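Local coordinates for protein N5-carboxyaminoimidazole ribonucleotide synthetase (Bacillus anthracis, PDB 3Q2O) that probably catalyses the ATP-dependent carboxylation of 5-aminoimidazole ribonucleotide to its N5-carboxy form, a step of bacterial purine synthesis, at residues A[199-204]-A[252-257]; A[259-264]-A[272-277]. All coordinates share one frame; numbering follows the deposited sequence.

Contact 1. Residues A[199-204]-A[252-257]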
# COMPACT_ATOMS: atom_id res chain seq x y z
N VAL A 199 4.11 -12.51 17.16
CA VAL A 199 4.53 -12.95 15.85
C VAL A 199 3.28 -13.16 15.03
O VAL A 199 2.32 -13.80 15.49
CB VAL A 199 5.32 -14.29 15.92
CG1 VAL A 199 5.62 -14.80 14.52
CG2 VAL A 199 6.60 -14.14 16.73
N ILE A 200 3.29 -12.62 13.81
CA ILE A 200 2.23 -12.88 12.85
C ILE A 200 2.65 -14.04 11.94
O ILE A 200 3.72 -13.98 11.31
CB ILE A 200 1.92 -11.62 11.97
CG1 ILE A 200 1.67 -10.35 12.82
CG2 ILE A 200 0.77 -11.89 11.00
CD1 ILE A 200 0.46 -10.40 13.73
N VAL A 201 1.84 -15.10 11.89
CA VAL A 201 2.10 -16.22 10.98
C VAL A 201 1.01 -16.33 9.93
O VAL A 201 -0.16 -16.13 10.20
CB VAL A 201 2.33 -17.60 11.71
CG1 VAL A 201 3.62 -17.58 12.48
CG2 VAL A 201 1.21 -17.94 12.67
N ILE A 202 1.43 -16.64 8.71
CA ILE A 202 0.51 -16.75 7.58
C ILE A 202 0.59 -18.17 7.03
O ILE A 202 1.69 -18.72 6.89
CB ILE A 202 0.89 -15.79 6.43
CG1 ILE A 202 1.20 -14.37 6.94
CG2 ILE A 202 -0.17 -15.84 5.27
CD1 ILE A 202 -0.01 -13.66 7.59
N ARG A 203 -0.57 -18.74 6.71
CA ARG A 203 -0.62 -20.06 6.07
C ARG A 203 -1.72 -20.06 5.02
O ARG A 203 -2.88 -19.77 5.31
CB ARG A 203 -0.81 -21.18 7.09
CG ARG A 203 -0.62 -22.57 6.52
CD ARG A 203 -0.48 -23.64 7.64
NE ARG A 203 -0.45 -24.99 7.07
CZ ARG A 203 -1.52 -25.70 6.76
NH1 ARG A 203 -2.75 -25.23 6.98
NH2 ARG A 203 -1.37 -26.91 6.23
N SER A 204 -1.34 -20.33 3.77
CA SER A 204 -2.31 -20.29 2.68
C SER A 204 -3.18 -21.54 2.66
O SER A 204 -2.88 -22.53 3.34
CB SER A 204 -1.61 -20.11 1.34
OG SER A 204 -0.92 -21.29 0.99
N LEU A 252 -2.69 -26.19 14.56
CA LEU A 252 -4.05 -25.68 14.45
C LEU A 252 -4.58 -25.68 13.01
O LEU A 252 -5.71 -25.27 12.76
CB LEU A 252 -4.16 -24.28 15.08
CG LEU A 252 -3.80 -24.15 16.56
CD1 LEU A 252 -3.71 -22.70 17.00
CD2 LEU A 252 -4.78 -24.94 17.45
N GLU A 253 -3.75 -26.15 12.07
CA GLU A 253 -4.09 -26.17 10.64
C GLU A 253 -4.61 -24.81 10.15
O GLU A 253 -5.67 -24.70 9.51
CB GLU A 253 -5.07 -27.30 10.32
CG GLU A 253 -4.47 -28.69 10.63
CD GLU A 253 -5.46 -29.82 10.39
OE1 GLU A 253 -5.95 -30.40 11.39
OE2 GLU A 253 -5.74 -30.13 9.21
N LEU A 254 -3.85 -23.78 10.48
CA LEU A 254 -4.22 -22.41 10.13
C LEU A 254 -4.40 -22.24 8.63
O LEU A 254 -3.61 -22.74 7.84
CB LEU A 254 -3.13 -21.44 10.61
CG LEU A 254 -3.19 -19.99 10.11
CD1 LEU A 254 -4.33 -19.19 10.77
CD2 LEU A 254 -1.84 -19.30 10.33
N VAL A 255 -5.46 -21.53 8.25
CA VAL A 255 -5.54 -20.94 6.93
C VAL A 255 -5.85 -19.47 7.16
O VAL A 255 -6.79 -19.14 7.88
CB VAL A 255 -6.61 -21.62 6.04
CG1 VAL A 255 -6.82 -20.81 4.73
CG2 VAL A 255 -6.23 -23.10 5.76
N GLY A 256 -5.04 -18.60 6.57
CA GLY A 256 -5.16 -17.17 6.77
C GLY A 256 -4.07 -16.64 7.68
O GLY A 256 -2.89 -17.01 7.54
N THR A 257 -4.48 -15.81 8.64
CA THR A 257 -3.56 -15.03 9.46
C THR A 257 -3.75 -15.44 10.91
O THR A 257 -4.90 -15.62 11.37
CB THR A 257 -3.82 -13.49 9.30
OG1 THR A 257 -3.79 -13.15 7.91
CG2 THR A 257 -2.75 -12.67 10.05

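Contact 2. Residues A[259-264]-A[272-277]. With MG (magnesium ion), chain C.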
# COMPACT_ATOMS: atom_id res chain seq x y z
N ALA A 259 -2.16 -14.11 14.73
CA ALA A 259 -1.28 -13.35 15.61
C ALA A 259 -1.07 -14.13 16.89
O ALA A 259 -2.04 -14.50 17.55
CB ALA A 259 -1.89 -11.99 15.92
N VAL A 260 0.19 -14.37 17.25
CA VAL A 260 0.49 -15.11 18.49
C VAL A 260 1.15 -14.15 19.46
O VAL A 260 2.32 -13.76 19.25
CB VAL A 260 1.43 -16.33 18.24
CG1 VAL A 260 1.49 -17.23 19.50
CG2 VAL A 260 0.96 -17.13 17.04
N GLU A 261 0.42 -13.77 20.50
CA GLU A 261 0.96 -12.88 21.53
C GLU A 261 1.55 -13.71 22.65
O GLU A 261 0.99 -14.74 23.02
CB GLU A 261 -0.12 -11.94 22.07
CG GLU A 261 -0.70 -11.00 21.01
CD GLU A 261 -1.62 -9.97 21.61
OE1 GLU A 261 -2.85 -10.20 21.63
OE2 GLU A 261 -1.12 -8.92 22.08
N MET A 262 2.67 -13.23 23.17
CA MET A 262 3.54 -14.00 24.06
C MET A 262 4.13 -13.12 25.14
O MET A 262 4.14 -11.89 25.00
CB MET A 262 4.70 -14.61 23.25
CG MET A 262 4.26 -15.58 22.14
SD MET A 262 5.67 -16.00 21.11
CE MET A 262 4.92 -16.89 19.76
N PHE A 263 4.60 -13.76 26.21
CA PHE A 263 5.43 -13.14 27.24
C PHE A 263 6.84 -13.71 27.12
O PHE A 263 7.02 -14.93 27.00
CB PHE A 263 4.90 -13.48 28.64
CG PHE A 263 3.48 -13.06 28.88
CD1 PHE A 263 2.48 -14.01 29.03
CD2 PHE A 263 3.15 -11.70 28.97
CE1 PHE A 263 1.15 -13.61 29.25
CE2 PHE A 263 1.83 -11.30 29.18
CZ PHE A 263 0.83 -12.26 29.33
N ALA A 264 7.84 -12.82 27.16
CA ALA A 264 9.24 -13.21 27.12
C ALA A 264 9.86 -12.84 28.47
O ALA A 264 9.78 -11.68 28.88
CB ALA A 264 9.96 -12.49 25.98
N ILE A 272 2.92 -18.51 25.74
CA ILE A 272 1.87 -18.03 24.85
C ILE A 272 0.76 -17.40 25.69
O ILE A 272 0.25 -18.03 26.62
CB ILE A 272 1.27 -19.14 23.96
CG1 ILE A 272 2.38 -20.00 23.34
CG2 ILE A 272 0.36 -18.54 22.89
CD1 ILE A 272 3.35 -19.23 22.43
N ASN A 273 0.41 -16.17 25.34
CA ASN A 273 -0.59 -15.35 26.03
C ASN A 273 -1.98 -15.56 25.39
O ASN A 273 -2.88 -16.14 26.01
CB ASN A 273 -0.13 -13.87 25.96
CG ASN A 273 -1.15 -12.87 26.52
OD1 ASN A 273 -2.01 -13.22 27.34
ND2 ASN A 273 -1.02 -11.60 26.10
N GLU A 274 -2.14 -15.11 24.15
CA GLU A 274 -3.40 -15.29 23.43
C GLU A 274 -3.24 -15.19 21.91
O GLU A 274 -2.22 -14.70 21.41
CB GLU A 274 -4.49 -14.33 23.96
CG GLU A 274 -4.11 -12.86 23.94
CD GLU A 274 -5.22 -11.98 24.49
OE1 GLU A 274 -5.39 -11.92 25.73
OE2 GLU A 274 -5.93 -11.35 23.69
N LEU A 275 -4.26 -15.67 21.20
CA LEU A 275 -4.25 -15.81 19.75
C LEU A 275 -5.32 -14.92 19.13
O LEU A 275 -6.39 -14.74 19.72
CB LEU A 275 -4.54 -17.27 19.37
CG LEU A 275 -3.65 -18.35 19.99
CD1 LEU A 275 -4.01 -19.76 19.48
CD2 LEU A 275 -2.20 -18.06 19.71
N ALA A 276 -5.04 -14.36 17.96
CA ALA A 276 -6.09 -13.70 17.17
C ALA A 276 -6.03 -14.25 15.76
O ALA A 276 -5.01 -14.11 15.09
CB ALA A 276 -5.93 -12.17 17.18
N PRO A 277 -7.11 -14.91 15.32
CA PRO A 277 -7.11 -15.53 14.00
C PRO A 277 -7.49 -14.53 12.90
O PRO A 277 -8.47 -14.71 12.18
CB PRO A 277 -8.14 -16.65 14.15
CG PRO A 277 -9.10 -16.12 15.18
CD PRO A 277 -8.33 -15.21 16.09
MG MG C . -7.72 -13.39 20.65
O HOH W 1 -3.80 -12.28 20.20
O HOH W 2 1.69 -10.47 24.91
O HOH W 3 -6.32 -12.27 21.38
O HOH W 4 -8.48 -12.07 19.25
O HOH W 5 -9.36 -14.61 20.01
O HOH W 6 -7.95 -15.09 22.11

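Contact 1. Residues A[199-204]-A[252-257]
With CG opposite the backbone N (chi1 -170°) and an extended chain as far as NE, Arg203 runs past the carbonyl of Leu254; a bend at chi4 (-85°) then brings NH1 back onto it. The evidence is in the distances: CB, CG and CD of Arg203 each lie 3.3 Å from Leu254 O, and Arg203 NH1 bonds to the same oxygen at 2.8 Å. That oxygen sits in the guanidinium plane, at its edge, although the donor stands well above the carbonyl plane of Leu254. The side chain of Leu254 takes a different path. Leu254 CD2 reaches over strand 195-203, 4.1 Å from Val201 CG2 and 3.9 Å from Arg203 CB, on the face where Ala249 of helix 235-251 also packs.

Backbone pairing begins next to this grip. Arg203 and Gly256 form an antiparallel hydrogen-bonded pair, with Arg203 N to Gly256 O at 3.0 Å and Gly256 N to Arg203 O at 2.8 Å. Gly256 has a positive phi of 105°, a conformation suited to a residue lacking CB. Beyond it, Ile202 and Thr257 face the same way as a non-hydrogen-bonded pair; Ile202 CD1 lies 3.8 Å from Thr257 CG2, while Thr257 OG1 is hydrogen-bonded to His298.

Glu253 ends helix 235-251 in a Schellman motif, and the chain enters strand 256-264 within three residues. Three bonds, two through the backbone of Arg203 and one through its guanidinium, therefore fasten this helix-to-strand turn to the end of strand 195-203, and NH1 satisfies the Leu254 carbonyl.

Contact 2. Residues A[259-264]-A[272-277]
The ring of Phe263 and the amide of Asn273 meet obliquely, their planes 33° apart; Phe263 CZ is 3.5 Å from Asn273 CG. Phe193 lies against the ring as well. Asn273 ND2 gives a hydrogen bond to a water at 3.2 Å, and this water donates to Met262 O, tying the amide to the opposite strand.

The carboxylates of Glu261 and Glu274 project side by side from one face of the sheet, their planes turned 76° to each other and Glu261 OE1 3.9 Å from Glu274 OE2. A water donates to Glu261 OE1 at 2.7 Å and, weakly, to Glu274 O. In Glu274, CG sits between the backbone N and carbonyl carbon (chi1 56°), from where the extended chain carries OE2 to a water at 2.5 Å that is also a ligand of the magnesium ion, while OE1 makes a salt bridge with Arg113.

A classic beta bulge sets two residues, Asn273 and Glu274, against the single Glu261: Asn273 N bonds to Glu261 O at 2.8 Å, whereas Glu274 N approaches the same oxygen only weakly. The other face is apolar, where Val260 CG1 touches both Ile272 CG2 and Leu275 CD2 and Met262 lies alongside Ile272, against helix 235-251.

The magnesium ion is bound by Leu275 O at 2.1 Å and by four waters, one of them the water held by Glu274 OE2. Glu274 thus acts in its second shell. Two acidic side chains on adjacent strands are consistent with the metal-nucleotide site of ATP-grasp enzymes, but this ion is held by Leu275 O and waters, so its position need not be that of the ATP-bound metal.

In the fold
Strand 256-264 takes part in both contacts: its start pairs with strand 195-203 in contact 1, and its later part with strand 270-276 in contact 2, the two centres about 13 Å apart. The same sheet runs through both, as Val199 O lies 2.8 Å from Val260 N, a probable hydrogen bond. Packing joins them on its two faces: Ile200 CD1 is 3.6 Å from Ala259 CB, and Leu252 CD1 is 3.9 Å from Leu275 CD1 on the face covered by helix 235-251. The magnesium ion belongs to contact 2; the side chain of Ile200 is about 11 Å from it, so contact 1 takes no direct part in binding the ion.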